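Local coordinates for glycosyl hydrolase family 2, TIM barrel domain protein (Parabacteroides merdae ATCC 43184, PDB 6DXU), which probably hydrolyses beta-glucuronides, releasing glucuronic acid as a family 2 glycoside hydrolase of a human gut bacterium, at residues 588-600 and 608-622. Residues are numbered along the deposited sequence; the frame is centred on the assembly and turned at random.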
loop_
_atom_site.group_PDB
_atom_site.type_symbol
_atom_site.label_atom_id
_atom_site.label_comp_id
_atom_site.label_asym_id
_atom_site.label_seq_id
_atom_site.Cartn_x
_atom_site.Cartn_y
_atom_site.Cartn_z
ATOM N N THR D 588 -39.414 7.759 30.451
ATOM C CA THR D 588 -39.474 7.318 29.064
ATOM C C THR D 588 -39.101 8.474 28.150
ATOM O O THR D 588 -39.001 9.628 28.576
ATOM C CB THR D 588 -40.861 6.818 28.641
ATOM O OG1 THR D 588 -41.698 7.955 28.402
ATOM C CG2 THR D 588 -41.500 5.915 29.704
ATOM N N ALA D 589 -38.921 8.152 26.869
ATOM C CA ALA D 589 -38.712 9.173 25.852
ATOM C C ALA D 589 -39.554 8.838 24.628
ATOM O O ALA D 589 -39.338 7.799 23.987
ATOM C CB ALA D 589 -37.223 9.287 25.494
ATOM N N TYR D 590 -40.509 9.717 24.313
ATOM C CA TYR D 590 -41.298 9.598 23.089
ATOM C C TYR D 590 -40.389 9.705 21.861
ATOM O O TYR D 590 -39.407 10.455 21.862
ATOM C CB TYR D 590 -42.371 10.703 23.074
ATOM C CG TYR D 590 -43.310 10.592 21.891
ATOM C CD1 TYR D 590 -42.952 11.124 20.650
ATOM C CD2 TYR D 590 -44.533 9.933 22.000
ATOM C CE1 TYR D 590 -43.778 10.988 19.545
ATOM C CE2 TYR D 590 -45.382 9.806 20.892
ATOM C CZ TYR D 590 -44.990 10.335 19.666
ATOM O OH TYR D 590 -45.800 10.206 18.544
ATOM N N TRP D 591 -40.725 8.962 20.794
ATOM C CA TRP D 591 -39.959 8.989 19.543
ATOM C C TRP D 591 -40.797 9.503 18.374
ATOM O O TRP D 591 -41.755 8.826 17.968
ATOM C CB TRP D 591 -39.414 7.597 19.180
ATOM C CG TRP D 591 -38.718 7.615 17.838
ATOM C CD1 TRP D 591 -39.290 7.462 16.601
ATOM C CD2 TRP D 591 -37.321 7.859 17.603
ATOM N NE1 TRP D 591 -38.327 7.586 15.610
ATOM C CE2 TRP D 591 -37.112 7.819 16.203
ATOM C CE3 TRP D 591 -36.224 8.077 18.441
ATOM C CZ2 TRP D 591 -35.857 8.010 15.631
ATOM C CZ3 TRP D 591 -34.967 8.267 17.865
ATOM C CH2 TRP D 591 -34.799 8.226 16.473
ATOM N N PRO D 592 -40.457 10.636 17.742
ATOM C CA PRO D 592 -39.520 11.684 18.133
ATOM C C PRO D 592 -40.290 12.949 18.465
ATOM O O PRO D 592 -41.527 12.973 18.400
ATOM C CB PRO D 592 -38.718 11.907 16.863
ATOM C CG PRO D 592 -39.830 11.856 15.799
ATOM C CD PRO D 592 -40.835 10.798 16.323
ATOM N N PHE D 593 -39.560 14.024 18.750
ATOM C CA PHE D 593 -40.210 15.317 18.920
ATOM C C PHE D 593 -40.784 15.828 17.601
ATOM O O PHE D 593 -41.918 16.328 17.554
ATOM C CB PHE D 593 -39.215 16.320 19.488
ATOM C CG PHE D 593 -39.807 17.663 19.778
ATOM C CD1 PHE D 593 -40.818 17.794 20.711
ATOM C CD2 PHE D 593 -39.335 18.795 19.136
ATOM C CE1 PHE D 593 -41.359 19.034 21.001
ATOM C CE2 PHE D 593 -39.858 20.034 19.420
ATOM C CZ PHE D 593 -40.873 20.164 20.358
ATOM N N LYS D 594 -39.995 15.750 16.526
ATOM C CA LYS D 594 -40.332 16.392 15.261
ATOM C C LYS D 594 -40.237 15.395 14.116
ATOM O O LYS D 594 -39.286 14.601 14.054
ATOM C CB LYS D 594 -39.403 17.591 15.002
ATOM C CG LYS D 594 -39.743 18.404 13.761
ATOM C CD LYS D 594 -38.773 19.559 13.580
ATOM C CE LYS D 594 -37.456 19.044 12.950
ATOM N NZ LYS D 594 -36.351 20.065 13.014
ATOM N N ASP D 595 -41.230 15.436 13.210
ATOM C CA ASP D 595 -41.159 14.649 11.971
ATOM C C ASP D 595 -39.789 14.815 11.322
ATOM O O ASP D 595 -39.243 15.924 11.284
ATOM C CB ASP D 595 -42.226 15.110 10.962
ATOM C CG ASP D 595 -43.657 14.698 11.340
ATOM O OD1 ASP D 595 -43.876 13.954 12.326
ATOM O OD2 ASP D 595 -44.576 15.137 10.615
ATOM N N PHE D 596 -39.248 13.718 10.779
ATOM C CA PHE D 596 -37.946 13.743 10.130
ATOM C C PHE D 596 -37.949 12.784 8.949
ATOM O O PHE D 596 -38.733 11.833 8.887
ATOM C CB PHE D 596 -36.817 13.360 11.093
ATOM C CG PHE D 596 -36.906 11.947 11.573
ATOM C CD1 PHE D 596 -36.254 10.919 10.901
ATOM C CD2 PHE D 596 -37.670 11.641 12.686
ATOM C CE1 PHE D 596 -36.350 9.610 11.346
ATOM C CE2 PHE D 596 -37.789 10.336 13.133
ATOM C CZ PHE D 596 -37.109 9.313 12.459
ATOM N N SER D 597 -37.040 13.035 8.014
ATOM C CA SER D 597 -36.988 12.245 6.792
ATOM C C SER D 597 -36.255 10.923 6.995
ATOM O O SER D 597 -35.294 10.827 7.762
ATOM C CB SER D 597 -36.322 13.042 5.668
ATOM O OG SER D 597 -36.168 12.226 4.506
ATOM N N THR D 598 -36.728 9.889 6.298
ATOM C CA THR D 598 -36.116 8.569 6.339
ATOM C C THR D 598 -36.190 7.918 4.960
ATOM O O THR D 598 -37.235 8.001 4.280
ATOM C CB THR D 598 -36.789 7.665 7.391
ATOM O OG1 THR D 598 -36.333 6.325 7.217
ATOM C CG2 THR D 598 -38.306 7.690 7.255
ATOM N N PRO D 599 -35.109 7.266 4.517
ATOM C CA PRO D 599 -35.093 6.704 3.165
ATOM C C PRO D 599 -35.880 5.417 3.035
ATOM O O PRO D 599 -36.086 4.949 1.907
ATOM C CB PRO D 599 -33.599 6.446 2.917
ATOM C CG PRO D 599 -33.037 6.153 4.302
ATOM C CD PRO D 599 -33.848 7.022 5.246
ATOM N N VAL D 600 -36.287 4.796 4.141
ATOM C CA VAL D 600 -36.867 3.466 4.060
ATOM C C VAL D 600 -38.391 3.500 4.079
ATOM O O VAL D 600 -39.024 2.445 4.168
ATOM C CB VAL D 600 -36.306 2.534 5.159
ATOM C CG1 VAL D 600 -34.769 2.439 5.059
ATOM C CG2 VAL D 600 -36.725 2.992 6.558
ATOM N N TYR D 608 -41.297 9.433 2.476
ATOM C CA TYR D 608 -39.934 9.529 3.019
ATOM C C TYR D 608 -39.853 10.376 4.284
ATOM O O TYR D 608 -38.814 10.988 4.572
ATOM C CB TYR D 608 -38.953 10.061 1.972
ATOM C CG TYR D 608 -38.779 9.140 0.792
ATOM C CD1 TYR D 608 -38.077 7.950 0.910
ATOM C CD2 TYR D 608 -39.313 9.473 -0.451
ATOM C CE1 TYR D 608 -37.896 7.104 -0.183
ATOM C CE2 TYR D 608 -39.144 8.638 -1.551
ATOM C CZ TYR D 608 -38.439 7.462 -1.411
ATOM O OH TYR D 608 -38.268 6.651 -2.505
ATOM N N VAL D 609 -40.924 10.411 5.072
ATOM C CA VAL D 609 -40.915 11.117 6.350
ATOM C C VAL D 609 -41.492 10.194 7.409
ATOM O O VAL D 609 -42.555 9.593 7.211
ATOM C CB VAL D 609 -41.692 12.448 6.288
ATOM C CG1 VAL D 609 -41.847 13.056 7.696
ATOM C CG2 VAL D 609 -40.953 13.445 5.378
ATOM N N ASN D 610 -40.760 10.038 8.504
ATOM C CA ASN D 610 -41.274 9.375 9.692
ATOM C C ASN D 610 -42.177 10.385 10.388
ATOM O O ASN D 610 -41.700 11.423 10.857
ATOM C CB ASN D 610 -40.119 8.928 10.587
ATOM C CG ASN D 610 -40.588 8.154 11.819
ATOM O OD1 ASN D 610 -41.558 8.539 12.484
ATOM N ND2 ASN D 610 -39.883 7.071 12.144
ATOM N N GLN D 611 -43.480 10.108 10.432
ATOM C CA GLN D 611 -44.450 11.109 10.870
ATOM C C GLN D 611 -44.917 10.894 12.308
ATOM O O GLN D 611 -46.043 11.260 12.662
ATOM C CB GLN D 611 -45.641 11.145 9.911
ATOM C CG GLN D 611 -45.230 11.556 8.488
ATOM C CD GLN D 611 -46.385 11.511 7.500
ATOM O OE1 GLN D 611 -46.518 10.563 6.714
ATOM N NE2 GLN D 611 -47.214 12.551 7.522
ATOM N N LYS D 612 -44.067 10.328 13.160
ATOM C CA LYS D 612 -44.428 10.145 14.562
ATOM C C LYS D 612 -44.238 11.396 15.404
ATOM O O LYS D 612 -44.609 11.393 16.585
ATOM C CB LYS D 612 -43.596 9.004 15.156
ATOM C CG LYS D 612 -43.932 7.649 14.587
ATOM C CD LYS D 612 -43.040 6.567 15.219
ATOM C CE LYS D 612 -43.408 5.189 14.708
ATOM N NZ LYS D 612 -43.213 5.046 13.244
ATOM N N GLY D 613 -43.681 12.469 14.847
ATOM C CA GLY D 613 -43.420 13.642 15.653
ATOM C C GLY D 613 -44.696 14.238 16.216
ATOM O O GLY D 613 -45.793 13.996 15.725
ATOM N N VAL D 614 -44.542 14.991 17.310
ATOM C CA VAL D 614 -45.625 15.842 17.785
ATOM C C VAL D 614 -45.491 17.237 17.215
ATOM O O VAL D 614 -46.328 18.111 17.488
ATOM C CB VAL D 614 -45.683 15.839 19.326
ATOM C CG1 VAL D 614 -45.816 14.419 19.821
ATOM C CG2 VAL D 614 -44.468 16.527 19.936
ATOM N N VAL D 615 -44.463 17.464 16.414
ATOM C CA VAL D 615 -44.248 18.711 15.703
ATOM C C VAL D 615 -43.934 18.356 14.258
ATOM O O VAL D 615 -43.256 17.354 13.995
ATOM C CB VAL D 615 -43.104 19.515 16.355
ATOM C CG1 VAL D 615 -42.812 20.763 15.561
ATOM C CG2 VAL D 615 -43.476 19.864 17.817
ATOM N N GLU D 616 -44.451 19.153 13.319
ATOM C CA GLU D 616 -44.144 18.926 11.911
ATOM C C GLU D 616 -42.706 19.346 11.607
ATOM O O GLU D 616 -42.071 20.090 12.361
ATOM C CB GLU D 616 -45.106 19.712 11.005
ATOM C CG GLU D 616 -46.610 19.377 11.200
ATOM C CD GLU D 616 -47.492 20.149 10.219
ATOM O OE1 GLU D 616 -47.256 20.027 8.999
ATOM O OE2 GLU D 616 -48.394 20.894 10.663
ATOM N N ARG D 617 -42.212 18.889 10.456
ATOM C CA ARG D 617 -40.812 19.073 10.092
ATOM C C ARG D 617 -40.449 20.540 9.890
ATOM O O ARG D 617 -39.256 20.865 9.824
ATOM C CB ARG D 617 -40.507 18.232 8.835
ATOM C CG ARG D 617 -39.034 17.998 8.551
ATOM C CD ARG D 617 -38.853 16.957 7.435
ATOM N NE ARG D 617 -37.456 16.760 7.043
ATOM C CZ ARG D 617 -36.945 17.172 5.884
ATOM N NH1 ARG D 617 -37.714 17.808 4.992
ATOM N NH2 ARG D 617 -35.663 16.945 5.612
ATOM N N ASP D 618 -41.443 21.436 9.827
ATOM C CA ASP D 618 -41.209 22.867 9.698
ATOM C C ASP D 618 -41.478 23.637 10.995
ATOM O O ASP D 618 -41.584 24.870 10.961
ATOM C CB ASP D 618 -42.069 23.429 8.562
ATOM C CG ASP D 618 -43.564 23.375 8.871
ATOM O OD1 ASP D 618 -43.965 22.859 9.945
ATOM O OD2 ASP D 618 -44.344 23.831 8.014
ATOM N N PHE D 619 -41.602 22.943 12.125
ATOM C CA PHE D 619 -41.864 23.466 13.482
ATOM C C PHE D 619 -43.354 23.669 13.776
ATOM O O PHE D 619 -43.680 24.119 14.887
ATOM C CB PHE D 619 -41.133 24.788 13.801
ATOM C CG PHE D 619 -39.643 24.647 13.937
ATOM C CD1 PHE D 619 -39.098 23.522 14.542
ATOM C CD2 PHE D 619 -38.792 25.644 13.479
ATOM C CE1 PHE D 619 -37.715 23.382 14.682
ATOM C CE2 PHE D 619 -37.406 25.521 13.618
ATOM C CZ PHE D 619 -36.868 24.392 14.225
ATOM N N THR D 620 -44.257 23.381 12.852
ATOM C CA THR D 620 -45.676 23.566 13.164
ATOM C C THR D 620 -46.100 22.526 14.190
ATOM O O THR D 620 -45.995 21.325 13.915
ATOM C CB THR D 620 -46.550 23.445 11.922
ATOM O OG1 THR D 620 -46.049 24.314 10.901
ATOM C CG2 THR D 620 -48.005 23.841 12.269
ATOM N N PRO D 621 -46.586 22.924 15.361
ATOM C CA PRO D 621 -47.017 21.927 16.346
ATOM C C PRO D 621 -48.208 21.135 15.830
ATOM O O PRO D 621 -49.111 21.682 15.191
ATOM C CB PRO D 621 -47.402 22.775 17.566
ATOM C CG PRO D 621 -46.882 24.152 17.292
ATOM C CD PRO D 621 -46.797 24.305 15.829
ATOM N N LYS D 622 -48.201 19.835 16.112
ATOM C CA LYS D 622 -49.369 18.993 15.901
ATOM C C LYS D 622 -50.269 19.049 17.133
ATOM O O LYS D 622 -49.899 19.591 18.174
ATOM C CB LYS D 622 -48.956 17.549 15.611
ATOM C CG LYS D 622 -48.108 17.356 14.350
ATOM C CD LYS D 622 -47.996 15.880 14.016
ATOM C CE LYS D 622 -46.822 15.578 13.100
ATOM N NZ LYS D 622 -46.654 14.098 12.942
HETATM O O HOH W 1 -43.867 16.992 8.865
HETATM O O HOH W 2 -47.027 15.063 9.378
#
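Phe596 and Asn610 form an antiparallel hydrogen-bonded pair: Asn610 N donates to Phe596 O at 2.7 Å, while the return bond from Phe596 N is weak. Ser597 and Val609 follow as a non-hydrogen-bonded pair. Beyond them Tyr608 O accepts twice, from Ser597 OG, which also hydrogen-bonds Asn185, nearly in line with the carbonyl, and from Thr598 N, 57° above its plane. At the other end a single bridge joins Lys594 to Val615, with Asp595 N to Val615 O at 2.9 Å. Asp595 points into 608-622, where OD1 takes Lys622 NZ on its syn lone pair (2.8 Å), a salt bridge, and, weakly, Gly613 N; two waters donate to OD2, tying it to Arg617 N and Gln611 NE2. Lys622 NZ also donates to Gly613 O and Ser519 O, and the three partners together should fix the ammonium. Asn610 CB sits over one face of the Phe596 ring, 3.8 Å from its centroid, a CH-pi contact. Val615 CG2 lies over a face of the Phe593 ring, 4.0 Å from its centroid, another. Tyr590, its CG anti to the backbone N (chi1 -176°), carries OH to Lys612 O, 2.6 Å away in the carbonyl plane. The Trp591-Pro592 peptide is cis. Segment 588-600 leaves TIM-barrel strand 587-589, parallel to 323-331 and 512-513, and enters hairpin 596-597/609-610, which 611-622 follows.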